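Local coordinates for protein putative oxidoreductase (Jannaschia sp., PDB 3C24) that is a putative oxidoreductase, probably using a nicotinamide adenine dinucleotide cofactor bound by its Rossmann-type domain, at residues T28-E42 with L51-W64. Numbering follows the deposited sequence.
Sequences TRKIHDSAHHLAAIE and LQGMGIPLTDGDGW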
loop_
_atom_site.group_PDB
_atom_site.type_symbol
_atom_site.label_atom_id
_atom_site.label_comp_id
_atom_site.label_asym_id
_atom_site.label_seq_id
_atom_site.Cartn_x
_atom_site.Cartn_y
_atom_site.Cartn_z
ATOM N N THR A 28 -13.617 -22.861 11.150
ATOM C CA THR A 28 -14.185 -23.959 11.909
ATOM C C THR A 28 -13.763 -23.839 13.368
ATOM O O THR A 28 -14.577 -24.005 14.286
ATOM C CB THR A 28 -13.789 -25.318 11.310
ATOM O OG1 THR A 28 -14.287 -25.396 9.962
ATOM C CG2 THR A 28 -14.330 -26.447 12.110
ATOM N N ARG A 29 -12.483 -23.503 13.591
ATOM C CA ARG A 29 -11.993 -23.299 14.967
ATOM C C ARG A 29 -12.785 -22.154 15.628
ATOM O O ARG A 29 -13.213 -22.258 16.770
ATOM C CB ARG A 29 -10.497 -23.014 15.028
ATOM C CG ARG A 29 -10.029 -22.476 16.385
ATOM C CD ARG A 29 -8.504 -22.289 16.391
ATOM N NE ARG A 29 -7.883 -23.459 16.951
ATOM C CZ ARG A 29 -6.685 -23.930 16.625
ATOM N NH1 ARG A 29 -5.959 -23.343 15.690
ATOM N NH2 ARG A 29 -6.232 -25.023 17.223
ATOM N N LYS A 30 -13.010 -21.088 14.877
ATOM C CA LYS A 30 -13.769 -19.957 15.427
ATOM C C LYS A 30 -15.164 -20.379 15.849
ATOM O O LYS A 30 -15.653 -20.003 16.930
ATOM C CB LYS A 30 -13.882 -18.798 14.420
ATOM C CG LYS A 30 -12.581 -18.077 14.076
ATOM C CD LYS A 30 -12.158 -17.135 15.150
ATOM C CE LYS A 30 -10.918 -16.278 14.747
ATOM N NZ LYS A 30 -10.535 -15.205 15.742
ATOM N N ILE A 31 -15.834 -21.154 15.003
ATOM C CA ILE A 31 -17.189 -21.622 15.334
ATOM C C ILE A 31 -17.142 -22.588 16.505
ATOM O O ILE A 31 -17.952 -22.486 17.451
ATOM C CB ILE A 31 -17.899 -22.275 14.114
ATOM C CG1 ILE A 31 -18.156 -21.201 13.055
ATOM C CG2 ILE A 31 -19.228 -22.946 14.466
ATOM C CD1 ILE A 31 -19.032 -19.961 13.502
ATOM N N HIS A 32 -16.180 -23.497 16.469
ATOM C CA HIS A 32 -16.027 -24.447 17.580
ATOM C C HIS A 32 -15.916 -23.759 18.923
ATOM O O HIS A 32 -16.494 -24.205 19.924
ATOM C CB HIS A 32 -14.748 -25.252 17.359
ATOM C CG HIS A 32 -14.614 -26.412 18.283
ATOM N ND1 HIS A 32 -13.473 -26.652 19.009
ATOM C CD2 HIS A 32 -15.478 -27.406 18.581
ATOM C CE1 HIS A 32 -13.641 -27.755 19.721
ATOM N NE2 HIS A 32 -14.856 -28.225 19.494
ATOM N N ASP A 33 -15.143 -22.686 18.948
ATOM C CA ASP A 33 -14.859 -21.967 20.192
ATOM C C ASP A 33 -15.996 -21.052 20.587
ATOM O O ASP A 33 -16.018 -20.535 21.719
ATOM C CB ASP A 33 -13.601 -21.133 20.091
ATOM C CG ASP A 33 -12.353 -21.967 20.007
ATOM O OD1 ASP A 33 -12.427 -23.180 20.279
ATOM O OD2 ASP A 33 -11.292 -21.403 19.702
ATOM N N SER A 34 -16.922 -20.829 19.663
ATOM C CA SER A 34 -18.072 -19.935 19.931
ATOM C C SER A 34 -19.229 -20.678 20.584
ATOM O O SER A 34 -19.165 -21.894 20.829
ATOM C CB SER A 34 -18.597 -19.300 18.652
ATOM O OG SER A 34 -19.443 -20.191 17.933
ATOM N N ALA A 35 -20.315 -19.936 20.817
ATOM C CA ALA A 35 -21.558 -20.479 21.437
ATOM C C ALA A 35 -22.409 -21.210 20.400
ATOM O O ALA A 35 -23.281 -21.985 20.712
ATOM C CB ALA A 35 -22.379 -19.382 22.081
ATOM N N HIS A 36 -22.067 -21.011 19.129
ATOM C CA HIS A 36 -22.757 -21.737 18.074
ATOM C C HIS A 36 -22.363 -23.201 18.069
ATOM O O HIS A 36 -21.288 -23.558 18.547
ATOM C CB HIS A 36 -22.449 -21.107 16.716
ATOM C CG HIS A 36 -23.056 -19.763 16.553
ATOM N ND1 HIS A 36 -24.420 -19.572 16.630
ATOM C CD2 HIS A 36 -22.516 -18.534 16.335
ATOM C CE1 HIS A 36 -24.690 -18.286 16.484
ATOM N NE2 HIS A 36 -23.557 -17.635 16.292
ATOM N N HIS A 37 -23.241 -24.039 17.538
ATOM C CA HIS A 37 -23.027 -25.495 17.480
ATOM C C HIS A 37 -22.467 -25.855 16.145
ATOM O O HIS A 37 -23.039 -25.586 15.135
ATOM C CB HIS A 37 -24.306 -26.300 17.729
ATOM C CG HIS A 37 -24.998 -25.916 18.990
ATOM N ND1 HIS A 37 -24.389 -26.016 20.219
ATOM C CD2 HIS A 37 -26.219 -25.368 19.211
ATOM C CE1 HIS A 37 -25.213 -25.566 21.150
ATOM N NE2 HIS A 37 -26.329 -25.166 20.564
ATOM N N LEU A 38 -21.316 -26.497 16.161
ATOM C CA LEU A 38 -20.615 -26.835 14.936
ATOM C C LEU A 38 -20.873 -28.209 14.387
ATOM O O LEU A 38 -20.930 -29.190 15.120
ATOM C CB LEU A 38 -19.086 -26.747 15.182
ATOM C CG LEU A 38 -18.151 -27.219 14.055
ATOM C CD1 LEU A 38 -18.188 -26.327 12.824
ATOM C CD2 LEU A 38 -16.698 -27.330 14.568
ATOM N N ALA A 39 -20.990 -28.269 13.075
ATOM C CA ALA A 39 -20.956 -29.536 12.320
ATOM C C ALA A 39 -19.875 -29.389 11.254
ATOM O O ALA A 39 -20.098 -28.749 10.237
ATOM C CB ALA A 39 -22.294 -29.899 11.676
ATOM N N ALA A 40 -18.706 -29.997 11.520
ATOM C CA ALA A 40 -17.542 -29.903 10.629
ATOM C C ALA A 40 -17.613 -30.982 9.607
ATOM O O ALA A 40 -17.392 -32.157 9.931
ATOM C CB ALA A 40 -16.220 -29.978 11.392
ATOM N N ILE A 41 -17.869 -30.560 8.373
ATOM C CA ILE A 41 -18.016 -31.494 7.235
ATOM C C ILE A 41 -16.745 -31.501 6.394
ATOM O O ILE A 41 -16.352 -30.522 5.762
ATOM C CB ILE A 41 -19.261 -31.152 6.337
ATOM C CG1 ILE A 41 -20.472 -30.752 7.221
ATOM C CG2 ILE A 41 -19.542 -32.319 5.298
ATOM C CD1 ILE A 41 -20.908 -31.811 8.199
ATOM N N GLU A 42 -16.104 -32.660 6.375
ATOM C CA GLU A 42 -14.821 -32.807 5.687
ATOM C C GLU A 42 -14.584 -34.234 5.297
ATOM O O GLU A 42 -14.553 -35.085 6.154
ATOM C CB GLU A 42 -13.672 -32.398 6.604
ATOM C CG GLU A 42 -12.299 -32.502 5.956
ATOM C CD GLU A 42 -12.216 -31.699 4.694
ATOM O OE1 GLU A 42 -12.225 -30.441 4.768
ATOM O OE2 GLU A 42 -12.158 -32.304 3.590
ATOM N N LEU A 51 -8.363 -31.392 11.560
ATOM C CA LEU A 51 -9.399 -31.080 12.534
ATOM C C LEU A 51 -9.131 -31.883 13.799
ATOM O O LEU A 51 -9.204 -31.384 14.923
ATOM C CB LEU A 51 -10.790 -31.404 11.978
ATOM C CG LEU A 51 -11.215 -30.455 10.872
ATOM C CD1 LEU A 51 -12.508 -30.896 10.209
ATOM C CD2 LEU A 51 -11.351 -29.035 11.456
ATOM N N GLN A 52 -8.838 -33.151 13.616
ATOM C CA GLN A 52 -8.561 -33.982 14.788
ATOM C C GLN A 52 -7.444 -33.378 15.627
ATOM O O GLN A 52 -7.498 -33.383 16.850
ATOM C CB GLN A 52 -8.207 -35.408 14.394
ATOM C CG GLN A 52 -9.429 -36.228 14.043
ATOM N N GLY A 53 -6.447 -32.832 14.951
ATOM C CA GLY A 53 -5.266 -32.271 15.614
ATOM C C GLY A 53 -5.615 -31.019 16.398
ATOM O O GLY A 53 -4.887 -30.599 17.300
HETATM N N MSE A 54 -6.737 -30.428 16.040
HETATM C CA MSE A 54 -7.203 -29.198 16.680
HETATM C C MSE A 54 -8.252 -29.517 17.744
HETATM O O MSE A 54 -8.787 -28.626 18.399
HETATM C CB MSE A 54 -7.765 -28.254 15.634
HETATM C CG MSE A 54 -6.754 -27.841 14.642
HETATM SE SE MSE A 54 -7.698 -27.117 13.068
HETATM C CE MSE A 54 -8.343 -25.660 13.773
ATOM N N GLY A 55 -8.505 -30.802 17.913
ATOM C CA GLY A 55 -9.510 -31.290 18.857
ATOM C C GLY A 55 -10.943 -31.035 18.429
ATOM O O GLY A 55 -11.876 -30.959 19.242
ATOM N N ILE A 56 -11.130 -30.883 17.130
ATOM C CA ILE A 56 -12.469 -30.642 16.580
ATOM C C ILE A 56 -13.112 -31.938 16.073
ATOM O O ILE A 56 -12.530 -32.648 15.239
ATOM C CB ILE A 56 -12.430 -29.579 15.469
ATOM C CG1 ILE A 56 -11.878 -28.239 16.013
ATOM C CG2 ILE A 56 -13.826 -29.405 14.905
ATOM C CD1 ILE A 56 -11.464 -27.215 14.959
ATOM N N PRO A 57 -14.335 -32.239 16.538
ATOM C CA PRO A 57 -14.932 -33.494 16.105
ATOM C C PRO A 57 -15.340 -33.476 14.654
ATOM O O PRO A 57 -15.701 -32.433 14.118
ATOM C CB PRO A 57 -16.179 -33.636 16.985
ATOM C CG PRO A 57 -16.313 -32.438 17.757
ATOM C CD PRO A 57 -15.119 -31.561 17.585
ATOM N N LEU A 58 -15.240 -34.642 14.022
ATOM C CA LEU A 58 -15.675 -34.814 12.626
ATOM C C LEU A 58 -17.135 -35.200 12.582
ATOM O O LEU A 58 -17.597 -35.978 13.400
ATOM C CB LEU A 58 -14.858 -35.850 11.878
ATOM C CG LEU A 58 -13.768 -35.149 11.068
ATOM C CD1 LEU A 58 -14.466 -34.165 10.090
ATOM C CD2 LEU A 58 -12.775 -34.490 11.995
ATOM N N THR A 59 -17.875 -34.598 11.662
ATOM C CA THR A 59 -19.305 -34.888 11.559
ATOM C C THR A 59 -19.596 -35.709 10.330
ATOM O O THR A 59 -19.669 -35.168 9.234
ATOM C CB THR A 59 -20.199 -33.638 11.597
ATOM O OG1 THR A 59 -20.359 -33.181 12.956
ATOM C CG2 THR A 59 -21.596 -34.012 11.060
ATOM N N ASP A 60 -19.790 -37.021 10.538
ATOM C CA ASP A 60 -20.052 -37.978 9.444
ATOM C C ASP A 60 -21.481 -38.341 9.167
ATOM O O ASP A 60 -22.377 -38.131 9.960
ATOM C CB ASP A 60 -19.328 -39.264 9.688
ATOM C CG ASP A 60 -17.861 -39.030 9.874
ATOM O OD1 ASP A 60 -17.419 -37.895 9.513
ATOM O OD2 ASP A 60 -17.189 -39.944 10.401
ATOM N N GLY A 61 -21.634 -38.953 8.010
ATOM C CA GLY A 61 -22.965 -39.289 7.505
ATOM C C GLY A 61 -23.632 -38.014 7.033
ATOM O O GLY A 61 -22.964 -36.987 6.784
ATOM N N ASP A 62 -24.959 -38.066 6.963
ATOM C CA ASP A 62 -25.753 -36.956 6.422
ATOM C C ASP A 62 -26.770 -36.430 7.366
ATOM O O ASP A 62 -27.548 -35.559 7.015
ATOM C CB ASP A 62 -26.512 -37.400 5.169
ATOM C CG ASP A 62 -25.592 -37.766 4.014
ATOM O OD1 ASP A 62 -24.442 -37.275 3.968
ATOM O OD2 ASP A 62 -26.031 -38.549 3.136
ATOM N N GLY A 63 -26.796 -36.965 8.569
ATOM C CA GLY A 63 -27.784 -36.515 9.548
ATOM C C GLY A 63 -27.693 -35.042 9.871
ATOM O O GLY A 63 -28.641 -34.409 10.333
ATOM N N TRP A 64 -26.514 -34.502 9.630
ATOM C CA TRP A 64 -26.263 -33.090 9.953
ATOM C C TRP A 64 -27.130 -32.150 9.168
ATOM O O TRP A 64 -27.531 -31.077 9.641
ATOM C CB TRP A 64 -24.818 -32.732 9.698
ATOM C CG TRP A 64 -24.366 -32.904 8.307
ATOM C CD1 TRP A 64 -23.793 -33.993 7.774
ATOM C CD2 TRP A 64 -24.401 -31.920 7.280
ATOM N NE1 TRP A 64 -23.492 -33.775 6.469
ATOM C CE2 TRP A 64 -23.846 -32.496 6.138
ATOM C CE3 TRP A 64 -24.860 -30.602 7.216
ATOM C CZ2 TRP A 64 -23.727 -31.813 4.944
ATOM C CZ3 TRP A 64 -24.744 -29.926 6.019
ATOM C CH2 TRP A 64 -24.183 -30.522 4.911
HETATM O O HOH W 1 -8.794 -25.981 18.656
HETATM O O HOH W 2 -18.260 -31.598 13.788
HETATM O O HOH W 3 -17.647 -34.946 7.439
#
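Ile-56 sends its two branches, CG1-CD1 and CG2, to different partners in 28-42. CG1 lies over one face of the His-32 ring, a CH-pi contact 4.0 Å from the centroid; CD1 reaches the helix backbone at Arg-29; and CG2, anti to the backbone N, meets Leu-38 CD2 at 3.6 Å and also faces the methyl of Thr-28. A beta-branched residue suits this place, since its branches can pack against helix 22-33 and strand 37-41 at once. Gly-55, with positive phi, closes helix 45-53 in a Schellman motif and turns the chain toward Ile-56. Just before it, selenomethionine Met-54, bent at chi3 (69°), sets CE over the centre of the Arg-29 guanidinium, 3.7 Å from CZ, while water 1 links Arg-29 NH2 to Met-54 O.

Beside strand 37-41 the small Ala-40 lets the chain come close: its CB touches Leu-51 CD1 and Pro-57 O. Thr-59 N donates to Ala-40 O (3.0 Å, 154° at the hydrogen). Water 2 joins Ala-40 N to Pro-57 O and Thr-59 OG1, and water 3 joins Glu-42 N to Thr-59 O, so one direct bond and two water bridges tie the loop to the strand edge. Farther along, Ile-41 CD1 sits almost squarely above the five-membered ring of Trp-64, 3.5 Å from its centroid and 2° off the normal; the broad apolar face of the indole suits this methyl, and Thr-59 CG2 meets it at 3.7 Å.

The Glu-42 carboxylate accepts from Gly-20 N, in the glycine-rich turn, through OE1 and from Ala-44 N through OE2. Helix 22-33 and edge strand 37-41 complete the first beta-alpha-beta unit, begun by strand 13-17, and helix 45-53 with its loop packs against its outer side, as in dinucleotide-binding Rossmann folds.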